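Local structure of flavin-dependent monooxygenase, oxygenase subunit HsaA (Mycobacterium tuberculosis, 3AFF) at residues G137-S142 with L195-V200; A148-V153 with S168-R173; S87-H92 with S113-S118. The protein probably ortho-hydroxylates the steroid phenol 3-HSA with reduced flavin and oxygen during cholesterol breakdown, as the oxygenase component of a two-component monooxygenase. All blocks are in the same frame, centred on the assembly; numbering follows the deposited sequence.

How the contacts relate
After three earlier helices, the chain enters helix 80-96. Contact 3 packs the 87-92 part of that helix against residues 113-118, closing a loop that holds helix 101-108. Residues 113-118 run into strand 116-119, the first of the sheet along the chain. Contact 1 opens next, at 137-142, on strand 132-142. Before its partner strand 193-198 arrives, the chain makes the hairpin of strands 150-159 and 162-172, which carries contact 2. Contact 2 is enclosed by contact 1, while contact 3 precedes both and none cross. One mixed beta sheet takes part in all three. Contact 3 ties it to the helical N-terminal part, and the apolar face of contact 1 packs on contact 2.

Contact 1. Residues G137-S142 with L195-V200; sequences GSWNWS and LVVKDV
Trp139 and Leu195 face each other as a hydrogen-bonded pair in an antiparallel ladder of the central beta domain of the acyl-CoA dehydrogenase fold. The short strands 137-142 and 195-198 run at 168° to one another. Trp139 N donates to Leu195 O at 2.9 Å, and Leu195 N returns a bond to Trp139 O at 2.7 Å. Two residues before Trp139 and two after Leu195, Gly137 and Val197 exchange the same pair of bonds. Ser138 and Val196 form the non-hydrogen-bonded pair between them. There Ser138 CA sits 3.4 Å from Leu195 O, a CA-H...O contact.

The Trp139 side chain can be followed outward. Its CB lies 4.5 Å from Leu195 CB, on the face shared with Val197. CG stands anti to the carbonyl carbon (chi1 -84°), and from there the six-membered ring reaches back along the strand pair. CE3 comes 3.9 Å from Leu195 O, which lies at the ring edge. CZ3 meets Val197 CG2 at 3.8 Å. Gly137 has no side chain, and Trp139 CZ3 approaches its CA to 3.4 Å. On the five-membered ring, NE1 is hydrogen-bonded to the backbone O of Gly154, so this buried donor is satisfied. Val153 of strand 150-159 packs on the same ring system.

Beyond Trp139, the chain leads to Trp141 and Ser142, both probably part of the FMN site. Trp141 NE1 bonds to the backbone O of Ala346 of a neighbouring subunit, consistent with a site built between subunits. Past Val197, Asp199 and Val200 both face Val135 in a G1 beta bulge. Ser142 turns its side chain to Leu195: its OG bonds to Ser118 O and lies 3.6 Å from Leu195 CD1.

Contact 2. Residues A148-V153 with S168-R173; sequences ASWTFV and SFLIPR
Trp150 and Pro172 lie opposite each other in the antiparallel hairpin of strands 150-159 and 162-172, and the proline sits over one face of the indole. The hairpin belongs to the central beta domain of the acyl-CoA dehydrogenase fold. Pro172 CB is 3.8 Å from the centre of the six-membered ring of Trp150 and 8° off its normal, a CH-pi contact. Pro172 CD touches the same ring beside it, 3.6 Å from Trp150 CZ3.

Leu170 is the next side chain on this face. Its CG stands anti to the backbone N (chi1 176°), which sets the side chain between two aromatic rings. Leu170 CG meets Trp150 CE3 at 3.6 Å, and Leu170 CD1 meets Phe152 CE1 at 3.7 Å. The Phe152 and Leu170 side chains cross obliquely.

The other face carries Thr151, Val153, Phe169 and Ile171. Val153 and Phe169 cross at about a right angle, with Val153 CG2 3.9 Å from Phe169 CB. The same methyl reaches Ile171 CD1 at 4.0 Å. Five backbone hydrogen bonds join the strands. Thr151 pairs with Ile171 and Val153 with Phe169, two bonds each. At the open end of the hairpin Arg173 N donates to Ser149 O at 2.8 Å, from well above the carbonyl plane.

The contact is largely buried, with layers packed on both faces of the hairpin. Helix 101-108 covers the Trp150 and Leu170 face through Glu106, Val107 and Ala103. His95 and Phe99 meet the Phe152 ring on that side, and Phe152 also touches Tyr120, a probable FMN-site residue. Strand 116-119 runs parallel alongside 150-159 and bonds to the backbone of Trp150 and Phe152. Behind the opposite face, Leu195 and Val197 of strand 193-198 pack on Thr151, Val153 and Ile171.

Contact 3. Residues S87-H92 with S113-S118; sequences SIVGVH and STRISS
His92 reaches from its helix to the backbone of Ile116. CB points toward the strand, and with CG anti to the carbonyl carbon (chi1 -60°) ND1 lies next to Ile116 O. ND1 donates to Ile116 O at 2.7 Å, along a nearly straight N-H line of 163°. The oxygen lies in the ring plane, though the donor stands above the plane of that carbonyl. One face of the imidazole rests on its own helix, with Ile88 O 3.0 Å above the ring plane and over its centre. The second ring nitrogen, His92 NE2, is 2.8 Å from Ser118 OG. Ser118 places that hydroxyl between its backbone N and carbonyl carbon (chi1 63°). Here a helix of the N-terminal helical part of the acyl-CoA dehydrogenase fold packs on strand 116-119 of the beta domain, and Ser118 probably belongs to the FMN site. Val89 CG1 lies against the aliphatic part of Arg115, 3.8 Å from Arg115 CD; Arg115 NE bonds to His147 O. A water joins the backbones, donating to Val89 O at 2.9 Å and accepting from Ile116 N at 3.0 Å.

Contact 1. Residues G137-S142 with L195-V200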
loop_
_atom_site.group_PDB
_atom_site.type_symbol
_atom_site.label_atom_id
_atom_site.label_comp_id
_atom_site.label_asym_id
_atom_site.label_seq_id
_atom_site.Cartn_x
_atom_site.Cartn_y
_atom_site.Cartn_z
ATOM N N GLY A 137 15.890 -19.446 -50.007
ATOM C CA GLY A 137 14.871 -18.976 -49.097
ATOM C C GLY A 137 13.993 -17.942 -49.701
ATOM O O GLY A 137 14.175 -17.596 -50.855
ATOM N N SER A 138 13.054 -17.424 -48.908
ATOM C CA SER A 138 12.102 -16.439 -49.398
ATOM C C SER A 138 11.808 -15.495 -48.227
ATOM O O SER A 138 11.114 -15.882 -47.278
ATOM C CB SER A 138 10.805 -17.112 -49.909
ATOM O OG SER A 138 9.940 -16.074 -50.391
ATOM N N TRP A 139 12.330 -14.273 -48.297
ATOM C CA TRP A 139 12.402 -13.385 -47.124
ATOM C C TRP A 139 11.536 -12.158 -47.327
ATOM O O TRP A 139 11.765 -11.411 -48.266
ATOM C CB TRP A 139 13.841 -12.889 -46.992
ATOM C CG TRP A 139 14.789 -13.810 -46.277
ATOM C CD1 TRP A 139 15.054 -13.815 -44.955
ATOM C CD2 TRP A 139 15.639 -14.797 -46.857
ATOM N NE1 TRP A 139 15.991 -14.773 -44.634
ATOM C CE2 TRP A 139 16.378 -15.378 -45.805
ATOM C CE3 TRP A 139 15.833 -15.272 -48.169
ATOM C CZ2 TRP A 139 17.312 -16.374 -46.018
ATOM C CZ3 TRP A 139 16.746 -16.273 -48.366
ATOM C CH2 TRP A 139 17.479 -16.815 -47.312
ATOM N N ASN A 140 10.582 -11.918 -46.431
ATOM C CA ASN A 140 9.652 -10.815 -46.577
ATOM C C ASN A 140 10.070 -9.555 -45.815
ATOM O O ASN A 140 11.079 -9.542 -45.121
ATOM C CB ASN A 140 8.232 -11.259 -46.112
ATOM C CG ASN A 140 8.163 -11.528 -44.611
ATOM O OD1 ASN A 140 9.088 -11.191 -43.848
ATOM N ND2 ASN A 140 7.051 -12.098 -44.172
ATOM N N TRP A 141 9.277 -8.498 -45.965
ATOM C CA TRP A 141 9.475 -7.279 -45.172
ATOM C C TRP A 141 10.831 -6.636 -45.394
ATOM O O TRP A 141 11.447 -6.140 -44.429
ATOM C CB TRP A 141 9.344 -7.588 -43.683
ATOM C CG TRP A 141 8.034 -7.208 -43.043
ATOM C CD1 TRP A 141 6.978 -8.047 -42.763
ATOM C CD2 TRP A 141 7.674 -5.911 -42.522
ATOM N NE1 TRP A 141 5.968 -7.333 -42.150
ATOM C CE2 TRP A 141 6.370 -6.025 -41.982
ATOM C CE3 TRP A 141 8.323 -4.652 -42.489
ATOM C CZ2 TRP A 141 5.703 -4.938 -41.402
ATOM C CZ3 TRP A 141 7.654 -3.550 -41.944
ATOM C CH2 TRP A 141 6.353 -3.700 -41.388
ATOM N N SER A 142 11.306 -6.607 -46.635
ATOM C CA SER A 142 12.609 -5.975 -46.877
ATOM C C SER A 142 12.385 -4.519 -47.222
ATOM O O SER A 142 12.276 -4.170 -48.364
ATOM C CB SER A 142 13.448 -6.747 -47.897
ATOM O OG SER A 142 14.716 -6.102 -48.075
ATOM N N LEU A 195 12.052 -11.197 -50.960
ATOM C CA LEU A 195 13.311 -11.473 -51.708
ATOM C C LEU A 195 13.398 -12.973 -51.868
ATOM O O LEU A 195 13.454 -13.716 -50.879
ATOM C CB LEU A 195 14.555 -10.959 -50.955
ATOM C CG LEU A 195 14.513 -9.577 -50.285
ATOM C CD1 LEU A 195 15.659 -9.373 -49.264
ATOM C CD2 LEU A 195 14.488 -8.487 -51.364
ATOM N N VAL A 196 13.402 -13.410 -53.122
ATOM C CA VAL A 196 13.403 -14.856 -53.424
ATOM C C VAL A 196 14.782 -15.263 -53.914
ATOM O O VAL A 196 15.283 -14.692 -54.828
ATOM C CB VAL A 196 12.316 -15.230 -54.497
ATOM C CG1 VAL A 196 12.239 -16.758 -54.702
ATOM C CG2 VAL A 196 10.938 -14.674 -54.077
ATOM N N VAL A 197 15.385 -16.251 -53.264
ATOM C CA VAL A 197 16.776 -16.582 -53.476
ATOM C C VAL A 197 16.753 -18.082 -53.758
ATOM O O VAL A 197 16.244 -18.826 -52.957
ATOM C CB VAL A 197 17.640 -16.251 -52.172
ATOM C CG1 VAL A 197 19.058 -16.637 -52.344
ATOM C CG2 VAL A 197 17.520 -14.734 -51.791
ATOM N N LYS A 198 17.300 -18.502 -54.901
ATOM C CA LYS A 198 17.312 -19.942 -55.261
ATOM C C LYS A 198 18.697 -20.383 -55.671
ATOM O O LYS A 198 19.238 -19.891 -56.678
ATOM C CB LYS A 198 16.357 -20.269 -56.422
ATOM C CG LYS A 198 15.254 -19.285 -56.637
ATOM C CD LYS A 198 13.926 -19.931 -57.211
ATOM C CE LYS A 198 12.892 -18.819 -57.602
ATOM N NZ LYS A 198 13.486 -17.582 -58.350
ATOM N N ASP A 199 19.256 -21.313 -54.909
ATOM C CA ASP A 199 20.532 -21.969 -55.223
ATOM C C ASP A 199 21.617 -20.952 -55.539
ATOM O O ASP A 199 22.290 -21.064 -56.573
ATOM C CB ASP A 199 20.403 -22.965 -56.404
ATOM C CG ASP A 199 19.711 -24.253 -56.015
ATOM O OD1 ASP A 199 19.690 -24.574 -54.819
ATOM O OD2 ASP A 199 19.192 -24.967 -56.925
ATOM N N VAL A 200 21.780 -19.958 -54.657
ATOM C CA VAL A 200 22.790 -18.915 -54.846
ATOM C C VAL A 200 24.066 -19.213 -54.068
ATOM O O VAL A 200 24.031 -19.377 -52.804
ATOM C CB VAL A 200 22.216 -17.497 -54.469
ATOM C CG1 VAL A 200 23.289 -16.468 -54.530
ATOM C CG2 VAL A 200 21.052 -17.119 -55.417
#

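Contact 2. Residues A148-V153 with S168-R173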
loop_
_atom_site.group_PDB
_atom_site.type_symbol
_atom_site.label_atom_id
_atom_site.label_comp_id
_atom_site.label_asym_id
_atom_site.label_seq_id
_atom_site.Cartn_x
_atom_site.Cartn_y
_atom_site.Cartn_z
ATOM N N ALA A 148 17.866 -0.689 -53.418
ATOM C CA ALA A 148 19.171 -1.255 -53.056
ATOM C C ALA A 148 19.723 -2.135 -54.175
ATOM O O ALA A 148 18.944 -2.743 -54.923
ATOM C CB ALA A 148 19.026 -2.047 -51.777
ATOM N N SER A 149 21.050 -2.253 -54.300
ATOM C CA SER A 149 21.499 -3.214 -55.292
ATOM C C SER A 149 22.206 -4.483 -54.709
ATOM O O SER A 149 22.774 -5.307 -55.422
ATOM C CB SER A 149 22.268 -2.482 -56.409
ATOM O OG SER A 149 23.278 -1.696 -55.834
ATOM N N TRP A 150 22.134 -4.604 -53.389
ATOM C CA TRP A 150 22.589 -5.750 -52.640
ATOM C C TRP A 150 21.604 -5.912 -51.461
ATOM O O TRP A 150 20.872 -4.967 -51.118
ATOM C CB TRP A 150 23.924 -5.404 -52.011
ATOM C CG TRP A 150 25.146 -5.365 -52.947
ATOM C CD1 TRP A 150 25.566 -4.294 -53.722
ATOM C CD2 TRP A 150 26.109 -6.412 -53.132
ATOM N NE1 TRP A 150 26.708 -4.651 -54.399
ATOM C CE2 TRP A 150 27.058 -5.944 -54.073
ATOM C CE3 TRP A 150 26.260 -7.706 -52.604
ATOM C CZ2 TRP A 150 28.176 -6.720 -54.484
ATOM C CZ3 TRP A 150 27.345 -8.478 -53.017
ATOM C CH2 TRP A 150 28.321 -7.964 -53.942
ATOM N N THR A 151 21.629 -7.084 -50.817
ATOM C CA THR A 151 20.792 -7.307 -49.664
ATOM C C THR A 151 21.486 -8.191 -48.660
ATOM O O THR A 151 22.270 -9.075 -49.029
ATOM C CB THR A 151 19.407 -7.952 -50.063
ATOM O OG1 THR A 151 18.491 -7.709 -49.017
ATOM C CG2 THR A 151 19.501 -9.530 -50.362
ATOM N N PHE A 152 21.119 -8.012 -47.394
ATOM C CA PHE A 152 21.355 -9.059 -46.366
ATOM C C PHE A 152 20.153 -9.973 -46.209
ATOM O O PHE A 152 19.036 -9.519 -46.257
ATOM C CB PHE A 152 21.595 -8.438 -44.985
ATOM C CG PHE A 152 22.769 -7.465 -44.927
ATOM C CD1 PHE A 152 24.052 -7.862 -45.328
ATOM C CD2 PHE A 152 22.585 -6.177 -44.438
ATOM C CE1 PHE A 152 25.167 -6.988 -45.207
ATOM C CE2 PHE A 152 23.717 -5.280 -44.352
ATOM C CZ PHE A 152 24.979 -5.705 -44.714
ATOM N N VAL A 153 20.380 -11.259 -45.982
ATOM C CA VAL A 153 19.270 -12.160 -45.633
ATOM C C VAL A 153 19.835 -12.944 -44.463
ATOM O O VAL A 153 21.017 -13.318 -44.461
ATOM C CB VAL A 153 18.841 -13.158 -46.821
ATOM C CG1 VAL A 153 18.084 -12.406 -47.873
ATOM C CG2 VAL A 153 20.051 -13.885 -47.393
ATOM N N SER A 168 24.190 -13.246 -41.312
ATOM C CA SER A 168 23.651 -12.586 -42.504
ATOM C C SER A 168 24.554 -12.904 -43.707
ATOM O O SER A 168 25.800 -12.819 -43.621
ATOM C CB SER A 168 23.564 -11.047 -42.342
ATOM O OG SER A 168 23.259 -10.655 -40.996
ATOM N N PHE A 169 23.886 -13.224 -44.819
ATOM C CA PHE A 169 24.470 -13.482 -46.104
ATOM C C PHE A 169 24.230 -12.242 -46.905
ATOM O O PHE A 169 23.096 -11.743 -46.973
ATOM C CB PHE A 169 23.767 -14.712 -46.793
ATOM C CG PHE A 169 23.874 -15.968 -46.004
ATOM C CD1 PHE A 169 24.942 -16.825 -46.168
ATOM C CD2 PHE A 169 22.881 -16.286 -45.051
ATOM C CE1 PHE A 169 25.054 -18.025 -45.430
ATOM C CE2 PHE A 169 22.980 -17.458 -44.269
ATOM C CZ PHE A 169 24.063 -18.370 -44.485
ATOM N N LEU A 170 25.302 -11.729 -47.505
ATOM C CA LEU A 170 25.259 -10.528 -48.391
ATOM C C LEU A 170 25.183 -10.934 -49.856
ATOM O O LEU A 170 26.044 -11.659 -50.324
ATOM C CB LEU A 170 26.534 -9.679 -48.186
ATOM C CG LEU A 170 26.746 -8.436 -49.061
ATOM C CD1 LEU A 170 25.603 -7.361 -48.844
ATOM C CD2 LEU A 170 28.067 -7.922 -48.666
ATOM N N ILE A 171 24.187 -10.489 -50.601
ATOM C CA ILE A 171 23.948 -11.127 -51.915
ATOM C C ILE A 171 23.626 -9.995 -52.857
ATOM O O ILE A 171 22.857 -9.106 -52.458
ATOM C CB ILE A 171 22.751 -12.101 -51.858
ATOM C CG1 ILE A 171 23.074 -13.295 -50.949
ATOM C CG2 ILE A 171 22.422 -12.637 -53.210
ATOM C CD1 ILE A 171 21.957 -14.379 -50.904
ATOM N N PRO A 172 24.203 -10.009 -54.084
ATOM C CA PRO A 172 23.899 -8.945 -55.044
ATOM C C PRO A 172 22.540 -9.090 -55.749
ATOM O O PRO A 172 22.032 -10.194 -55.902
ATOM C CB PRO A 172 25.047 -9.031 -56.065
ATOM C CG PRO A 172 25.464 -10.464 -56.019
ATOM C CD PRO A 172 25.231 -10.947 -54.598
ATOM N N ARG A 173 22.016 -7.945 -56.183
ATOM C CA ARG A 173 20.703 -7.816 -56.820
ATOM C C ARG A 173 20.443 -8.745 -58.045
ATOM O O ARG A 173 19.322 -9.248 -58.229
ATOM C CB ARG A 173 20.424 -6.339 -57.106
ATOM C CG ARG A 173 19.071 -6.050 -57.788
ATOM C CD ARG A 173 17.951 -5.858 -56.810
ATOM N NE ARG A 173 16.724 -6.416 -57.385
ATOM C CZ ARG A 173 15.796 -5.741 -58.050
ATOM N NH1 ARG A 173 15.867 -4.385 -58.211
ATOM N NH2 ARG A 173 14.762 -6.429 -58.519
HETATM O O HOH W 1 16.698 -2.949 -56.295
#

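Contact 3. Residues S87-H92 with S113-S118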
loop_
_atom_site.group_PDB
_atom_site.type_symbol
_atom_site.label_atom_id
_atom_site.label_comp_id
_atom_site.label_asym_id
_atom_site.label_seq_id
_atom_site.Cartn_x
_atom_site.Cartn_y
_atom_site.Cartn_z
ATOM N N SER A 87 15.991 5.046 -41.903
ATOM C CA SER A 87 16.666 4.430 -40.801
ATOM C C SER A 87 17.277 3.048 -41.182
ATOM O O SER A 87 18.422 2.792 -40.885
ATOM C CB SER A 87 15.674 4.235 -39.662
ATOM O OG SER A 87 16.335 3.916 -38.446
ATOM N N ILE A 88 16.449 2.173 -41.751
ATOM C CA ILE A 88 16.789 0.782 -42.012
ATOM C C ILE A 88 17.881 0.709 -43.115
ATOM O O ILE A 88 18.912 0.109 -42.919
ATOM C CB ILE A 88 15.513 0.044 -42.468
ATOM C CG1 ILE A 88 14.644 -0.189 -41.252
ATOM C CG2 ILE A 88 15.900 -1.294 -43.113
ATOM C CD1 ILE A 88 13.257 -0.809 -41.556
ATOM N N VAL A 89 17.650 1.348 -44.247
ATOM C CA VAL A 89 18.661 1.403 -45.314
ATOM C C VAL A 89 19.956 2.108 -44.832
ATOM O O VAL A 89 21.033 1.604 -45.103
ATOM C CB VAL A 89 18.043 1.888 -46.674
ATOM C CG1 VAL A 89 19.095 1.841 -47.894
ATOM C CG2 VAL A 89 16.849 1.006 -46.993
ATOM N N GLY A 90 19.889 3.238 -44.086
ATOM C CA GLY A 90 21.145 3.826 -43.571
ATOM C C GLY A 90 21.978 3.041 -42.579
ATOM O O GLY A 90 23.200 3.090 -42.619
ATOM N N VAL A 91 21.333 2.317 -41.664
ATOM C CA VAL A 91 22.028 1.556 -40.664
ATOM C C VAL A 91 22.650 0.306 -41.326
ATOM O O VAL A 91 23.621 -0.295 -40.821
ATOM C CB VAL A 91 21.090 1.194 -39.468
ATOM C CG1 VAL A 91 20.231 -0.050 -39.779
ATOM C CG2 VAL A 91 21.911 0.826 -38.288
ATOM N N HIS A 92 22.217 -0.048 -42.525
ATOM C CA HIS A 92 22.921 -1.174 -43.139
ATOM C C HIS A 92 24.312 -0.811 -43.589
ATOM O O HIS A 92 25.112 -1.682 -43.820
ATOM C CB HIS A 92 22.124 -1.769 -44.317
ATOM C CG HIS A 92 20.769 -2.282 -43.932
ATOM N ND1 HIS A 92 19.746 -2.379 -44.847
ATOM C CD2 HIS A 92 20.267 -2.718 -42.749
ATOM C CE1 HIS A 92 18.661 -2.837 -44.241
ATOM N NE2 HIS A 92 18.952 -3.059 -42.971
ATOM N N SER A 113 28.237 4.949 -53.037
ATOM C CA SER A 113 26.845 5.367 -52.753
ATOM C C SER A 113 25.802 4.207 -52.847
ATOM O O SER A 113 24.587 4.382 -52.631
ATOM C CB SER A 113 26.448 6.540 -53.636
ATOM O OG SER A 113 25.930 6.110 -54.882
ATOM N N THR A 114 26.312 3.034 -53.170
ATOM C CA THR A 114 25.515 1.806 -53.300
ATOM C C THR A 114 24.824 1.520 -51.965
ATOM O O THR A 114 25.440 1.673 -50.903
ATOM C CB THR A 114 26.468 0.633 -53.632
ATOM O OG1 THR A 114 27.182 0.947 -54.823
ATOM C CG2 THR A 114 25.714 -0.696 -53.825
ATOM N N ARG A 115 23.557 1.136 -52.022
ATOM C CA ARG A 115 22.743 0.813 -50.804
ATOM C C ARG A 115 22.385 -0.675 -50.689
ATOM O O ARG A 115 22.390 -1.411 -51.674
ATOM C CB ARG A 115 21.428 1.630 -50.834
ATOM C CG ARG A 115 21.657 3.127 -50.711
ATOM C CD ARG A 115 20.317 3.875 -50.800
ATOM N NE ARG A 115 19.851 3.895 -52.170
ATOM C CZ ARG A 115 20.188 4.797 -53.085
ATOM N NH1 ARG A 115 21.051 5.761 -52.805
ATOM N NH2 ARG A 115 19.668 4.710 -54.311
ATOM N N ILE A 116 22.065 -1.103 -49.461
ATOM C CA ILE A 116 21.930 -2.518 -49.114
ATOM C C ILE A 116 20.613 -2.628 -48.328
ATOM O O ILE A 116 20.400 -1.882 -47.374
ATOM C CB ILE A 116 23.169 -3.041 -48.237
ATOM C CG1 ILE A 116 24.530 -2.682 -48.885
ATOM C CG2 ILE A 116 23.097 -4.536 -47.992
ATOM C CD1 ILE A 116 25.147 -1.438 -48.312
ATOM N N SER A 117 19.718 -3.534 -48.732
ATOM C CA SER A 117 18.496 -3.763 -47.932
ATOM C C SER A 117 18.757 -4.958 -47.010
ATOM O O SER A 117 19.860 -5.470 -46.999
ATOM C CB SER A 117 17.318 -4.012 -48.874
ATOM O OG SER A 117 17.577 -5.149 -49.731
ATOM N N SER A 118 17.777 -5.372 -46.201
ATOM C CA SER A 118 17.934 -6.542 -45.347
ATOM C C SER A 118 16.623 -7.293 -45.217
ATOM O O SER A 118 15.567 -6.748 -45.467
ATOM C CB SER A 118 18.385 -6.168 -43.934
ATOM O OG SER A 118 17.400 -5.368 -43.303
HETATM O O HOH W 2 22.630 0.997 -47.388
#